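Local coordinates for WGR domain-containing protein (Bacteroides fragilis, PDB 2RA8), which is of unknown function but joins a WGR domain, a module of the kind often found in nucleic-acid-associated proteins, to a leucine-rich repeat domain, at residues 205-214 and 241-251. Residues are numbered along the deposited sequence; the frame is centred on the assembly and turned at random.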
loop_
_atom_site.group_PDB
_atom_site.type_symbol
_atom_site.label_atom_id
_atom_site.label_comp_id
_atom_site.label_asym_id
_atom_site.label_seq_id
_atom_site.Cartn_x
_atom_site.Cartn_y
_atom_site.Cartn_z
ATOM N N LEU A 205 2.673 21.616 8.109
ATOM C CA LEU A 205 2.364 21.722 9.549
ATOM C C LEU A 205 2.369 23.203 9.967
ATOM O O LEU A 205 3.402 23.877 9.864
ATOM C CB LEU A 205 3.295 20.861 10.412
ATOM C CG LEU A 205 3.020 20.836 11.952
ATOM C CD1 LEU A 205 2.060 19.693 12.405
ATOM C CD2 LEU A 205 4.474 20.581 12.605
ATOM N N PRO A 206 1.157 23.696 10.465
ATOM C CA PRO A 206 1.063 25.108 10.855
ATOM C C PRO A 206 1.893 25.424 12.083
ATOM O O PRO A 206 2.154 24.548 12.906
ATOM C CB PRO A 206 -0.433 25.298 11.127
ATOM C CG PRO A 206 -1.078 24.272 10.255
ATOM C CD PRO A 206 -0.178 23.075 10.445
ATOM N N ASP A 207 2.316 26.678 12.215
ATOM C CA ASP A 207 3.100 27.098 13.370
ATOM C C ASP A 207 2.273 26.996 14.635
ATOM O O ASP A 207 2.812 26.830 15.728
ATOM C CB ASP A 207 3.591 28.544 13.189
ATOM C CG ASP A 207 4.860 28.634 12.349
ATOM O OD1 ASP A 207 5.217 29.754 11.921
ATOM O OD2 ASP A 207 5.508 27.589 12.128
ATOM N N SER A 208 0.953 27.088 14.495
ATOM C CA SER A 208 0.062 26.999 15.649
ATOM C C SER A 208 0.207 25.669 16.342
ATOM O O SER A 208 0.187 25.593 17.570
ATOM C CB SER A 208 -1.393 27.206 15.223
ATOM O OG SER A 208 -1.713 26.421 14.089
ATOM N N VAL A 209 0.374 24.609 15.563
ATOM C CA VAL A 209 0.541 23.276 16.128
ATOM C C VAL A 209 1.832 23.182 16.910
ATOM O O VAL A 209 1.853 22.683 18.040
ATOM C CB VAL A 209 0.533 22.207 15.017
ATOM C CG1 VAL A 209 0.803 20.837 15.611
ATOM C CG2 VAL A 209 -0.813 22.229 14.290
ATOM N N VAL A 210 2.925 23.662 16.322
ATOM C CA VAL A 210 4.210 23.621 17.006
ATOM C C VAL A 210 4.154 24.425 18.294
ATOM O O VAL A 210 4.729 24.026 19.317
ATOM C CB VAL A 210 5.341 24.178 16.112
ATOM C CG1 VAL A 210 6.662 24.121 16.855
ATOM C CG2 VAL A 210 5.436 23.371 14.823
ATOM N N GLU A 211 3.458 25.557 18.259
ATOM C CA GLU A 211 3.345 26.408 19.440
ATOM C C GLU A 211 2.558 25.737 20.537
ATOM O O GLU A 211 2.820 25.957 21.724
ATOM C CB GLU A 211 2.717 27.754 19.066
ATOM C CG GLU A 211 3.608 28.571 18.134
ATOM C CD GLU A 211 3.078 29.966 17.872
ATOM O OE1 GLU A 211 3.105 30.796 18.806
ATOM O OE2 GLU A 211 2.633 30.226 16.732
ATOM N N ASP A 212 1.581 24.919 20.159
ATOM C CA ASP A 212 0.815 24.184 21.155
ATOM C C ASP A 212 1.755 23.236 21.861
ATOM O O ASP A 212 1.733 23.117 23.086
ATOM C CB ASP A 212 -0.328 23.392 20.513
ATOM C CG ASP A 212 -1.494 24.275 20.109
ATOM O OD1 ASP A 212 -1.637 25.374 20.692
ATOM O OD2 ASP A 212 -2.278 23.868 19.221
ATOM N N ILE A 213 2.611 22.570 21.097
ATOM C CA ILE A 213 3.567 21.640 21.687
ATOM C C ILE A 213 4.533 22.370 22.598
ATOM O O ILE A 213 4.724 21.979 23.749
ATOM C CB ILE A 213 4.343 20.894 20.588
ATOM C CG1 ILE A 213 3.349 20.147 19.696
ATOM C CG2 ILE A 213 5.333 19.930 21.208
ATOM C CD1 ILE A 213 3.952 19.588 18.430
ATOM N N LEU A 214 5.124 23.454 22.100
ATOM C CA LEU A 214 6.075 24.237 22.886
ATOM C C LEU A 214 5.420 24.775 24.135
ATOM O O LEU A 214 6.060 24.911 25.182
ATOM C CB LEU A 214 6.611 25.419 22.066
ATOM C CG LEU A 214 7.163 25.177 20.663
ATOM C CD1 LEU A 214 7.867 26.444 20.175
ATOM C CD2 LEU A 214 8.128 24.021 20.677
ATOM N N VAL A 241 11.364 27.172 13.680
ATOM C CA VAL A 241 10.317 26.965 14.665
ATOM C C VAL A 241 10.508 25.664 15.415
ATOM O O VAL A 241 10.196 25.563 16.605
ATOM C CB VAL A 241 8.930 26.968 13.974
ATOM C CG1 VAL A 241 8.836 25.808 13.003
ATOM C CG2 VAL A 241 7.826 26.905 15.007
ATOM N N PHE A 242 11.044 24.664 14.724
ATOM C CA PHE A 242 11.261 23.352 15.320
ATOM C C PHE A 242 12.449 23.295 16.268
ATOM O O PHE A 242 12.475 22.493 17.205
ATOM C CB PHE A 242 11.451 22.312 14.211
ATOM C CG PHE A 242 10.279 22.198 13.277
ATOM C CD1 PHE A 242 9.050 21.729 13.731
ATOM C CD2 PHE A 242 10.405 22.549 11.942
ATOM C CE1 PHE A 242 7.968 21.613 12.860
ATOM C CE2 PHE A 242 9.335 22.434 11.074
ATOM C CZ PHE A 242 8.113 21.966 11.535
ATOM N N ARG A 243 13.423 24.172 16.050
ATOM C CA ARG A 243 14.632 24.172 16.852
ATOM C C ARG A 243 14.463 24.069 18.356
ATOM O O ARG A 243 15.137 23.268 18.995
ATOM C CB ARG A 243 15.503 25.395 16.490
ATOM C CG ARG A 243 16.107 25.328 15.076
ATOM C CD ARG A 243 17.090 26.481 14.801
ATOM N NE ARG A 243 18.365 25.989 14.272
ATOM C CZ ARG A 243 18.629 25.797 12.982
ATOM N NH1 ARG A 243 17.710 26.062 12.064
ATOM N NH2 ARG A 243 19.813 25.330 12.609
ATOM N N PRO A 244 13.570 24.868 18.958
ATOM C CA PRO A 244 13.409 24.766 20.417
ATOM C C PRO A 244 12.988 23.397 20.930
ATOM O O PRO A 244 13.141 23.106 22.120
ATOM C CB PRO A 244 12.375 25.843 20.726
ATOM C CG PRO A 244 12.663 26.886 19.684
ATOM C CD PRO A 244 12.851 26.042 18.435
ATOM N N LEU A 245 12.461 22.554 20.039
ATOM C CA LEU A 245 12.032 21.197 20.401
ATOM C C LEU A 245 13.206 20.313 20.738
ATOM O O LEU A 245 13.080 19.356 21.502
ATOM C CB LEU A 245 11.260 20.546 19.245
ATOM C CG LEU A 245 9.903 21.136 18.876
ATOM C CD1 LEU A 245 9.493 20.652 17.489
ATOM C CD2 LEU A 245 8.874 20.720 19.911
ATOM N N PHE A 246 14.356 20.627 20.154
ATOM C CA PHE A 246 15.570 19.857 20.375
ATOM C C PHE A 246 16.221 20.260 21.692
ATOM O O PHE A 246 17.340 20.769 21.715
ATOM C CB PHE A 246 16.546 20.091 19.210
ATOM C CG PHE A 246 16.075 19.522 17.885
ATOM C CD1 PHE A 246 16.707 18.410 17.331
ATOM C CD2 PHE A 246 15.030 20.115 17.186
ATOM C CE1 PHE A 246 16.302 17.896 16.090
ATOM C CE2 PHE A 246 14.623 19.609 15.947
ATOM C CZ PHE A 246 15.262 18.503 15.404
ATOM N N SER A 247 15.523 20.019 22.797
ATOM C CA SER A 247 16.031 20.386 24.115
ATOM C C SER A 247 15.814 19.321 25.155
ATOM O O SER A 247 14.679 18.913 25.413
ATOM C CB SER A 247 15.357 21.684 24.575
ATOM O OG SER A 247 15.519 21.876 25.970
ATOM N N LYS A 248 16.896 18.862 25.776
ATOM C CA LYS A 248 16.773 17.838 26.801
ATOM C C LYS A 248 15.960 18.349 27.973
ATOM O O LYS A 248 15.238 17.588 28.620
ATOM C CB LYS A 248 18.157 17.371 27.281
ATOM C CG LYS A 248 18.984 18.417 28.012
ATOM C CD LYS A 248 20.278 17.790 28.529
ATOM C CE LYS A 248 21.035 18.729 29.458
ATOM N NZ LYS A 248 21.356 20.027 28.809
ATOM N N ASP A 249 16.060 19.644 28.252
ATOM C CA ASP A 249 15.297 20.220 29.352
ATOM C C ASP A 249 13.807 20.138 29.063
ATOM O O ASP A 249 13.000 19.914 29.969
ATOM C CB ASP A 249 15.696 21.683 29.591
ATOM C CG ASP A 249 17.104 21.824 30.149
ATOM O OD1 ASP A 249 17.450 21.084 31.095
ATOM O OD2 ASP A 249 17.863 22.682 29.647
ATOM N N ARG A 250 13.429 20.301 27.796
ATOM C CA ARG A 250 12.017 20.241 27.432
ATOM C C ARG A 250 11.470 18.824 27.453
ATOM O O ARG A 250 10.393 18.572 28.006
ATOM C CB ARG A 250 11.805 20.848 26.044
ATOM C CG ARG A 250 10.342 20.873 25.586
ATOM C CD ARG A 250 10.219 21.482 24.198
ATOM N NE ARG A 250 10.736 22.845 24.162
ATOM C CZ ARG A 250 10.096 23.900 24.654
ATOM N NH1 ARG A 250 8.903 23.752 25.217
ATOM N NH2 ARG A 250 10.656 25.102 24.595
ATOM N N PHE A 251 12.218 17.893 26.862
ATOM C CA PHE A 251 11.819 16.487 26.787
ATOM C C PHE A 251 12.902 15.636 27.403
ATOM O O PHE A 251 13.655 14.958 26.692
ATOM C CB PHE A 251 11.627 16.085 25.308
ATOM C CG PHE A 251 10.596 16.912 24.581
ATOM C CD1 PHE A 251 10.904 17.529 23.373
ATOM C CD2 PHE A 251 9.311 17.050 25.088
ATOM C CE1 PHE A 251 9.943 18.272 22.683
ATOM C CE2 PHE A 251 8.348 17.794 24.398
ATOM C CZ PHE A 251 8.670 18.401 23.197
#
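Val210 and Leu214, one turn apart on helix 207-215, face Phe242 and, in the short 3-10 segment 243-245 that follows it, Leu245, in the connection between strands 223-227 and 256-260; the CA atoms of Val210 and Phe242 lie 7.3 Å apart, those of Leu214 and Leu245 7.1 Å. Val210 uses both branches. CG1, anti to the backbone N (chi1 180°), meets CG2 of Val241 tip to tip at 3.5 Å, while CG2 lies 3.7 Å from CE1 of Phe242. The same ring receives Leu205 CD2 at its edge, and Val241 CG1 covers one of its faces. Further along, Leu214 and Leu245 cross nearly at right angles, their CD2 methyls in tight contact at 3.5 Å. Leu245 CD2 also meets Ile213 CG2, which reaches the edge of the Phe251 ring at 4.2 Å. Arg250 bends at chi3, bringing NE within 3.2 Å of Pro244 O and NH1 within 3.1 Å of Leu214 O; the latter bond is weak, whereas the former is straighter (158°). Leu214 CB lies over one guanidinium face. Leu224 and Leu226 of strand 223-227 lie beneath, touched by Leu245. Such packing is consistent with a leucine-rich repeat domain, neighbouring connections meeting on one side of the parallel sheet: apolar branches dominate, Pro244 O holds the guanidinium from within its own segment, and the bent NH1 bond (121°) supplements them.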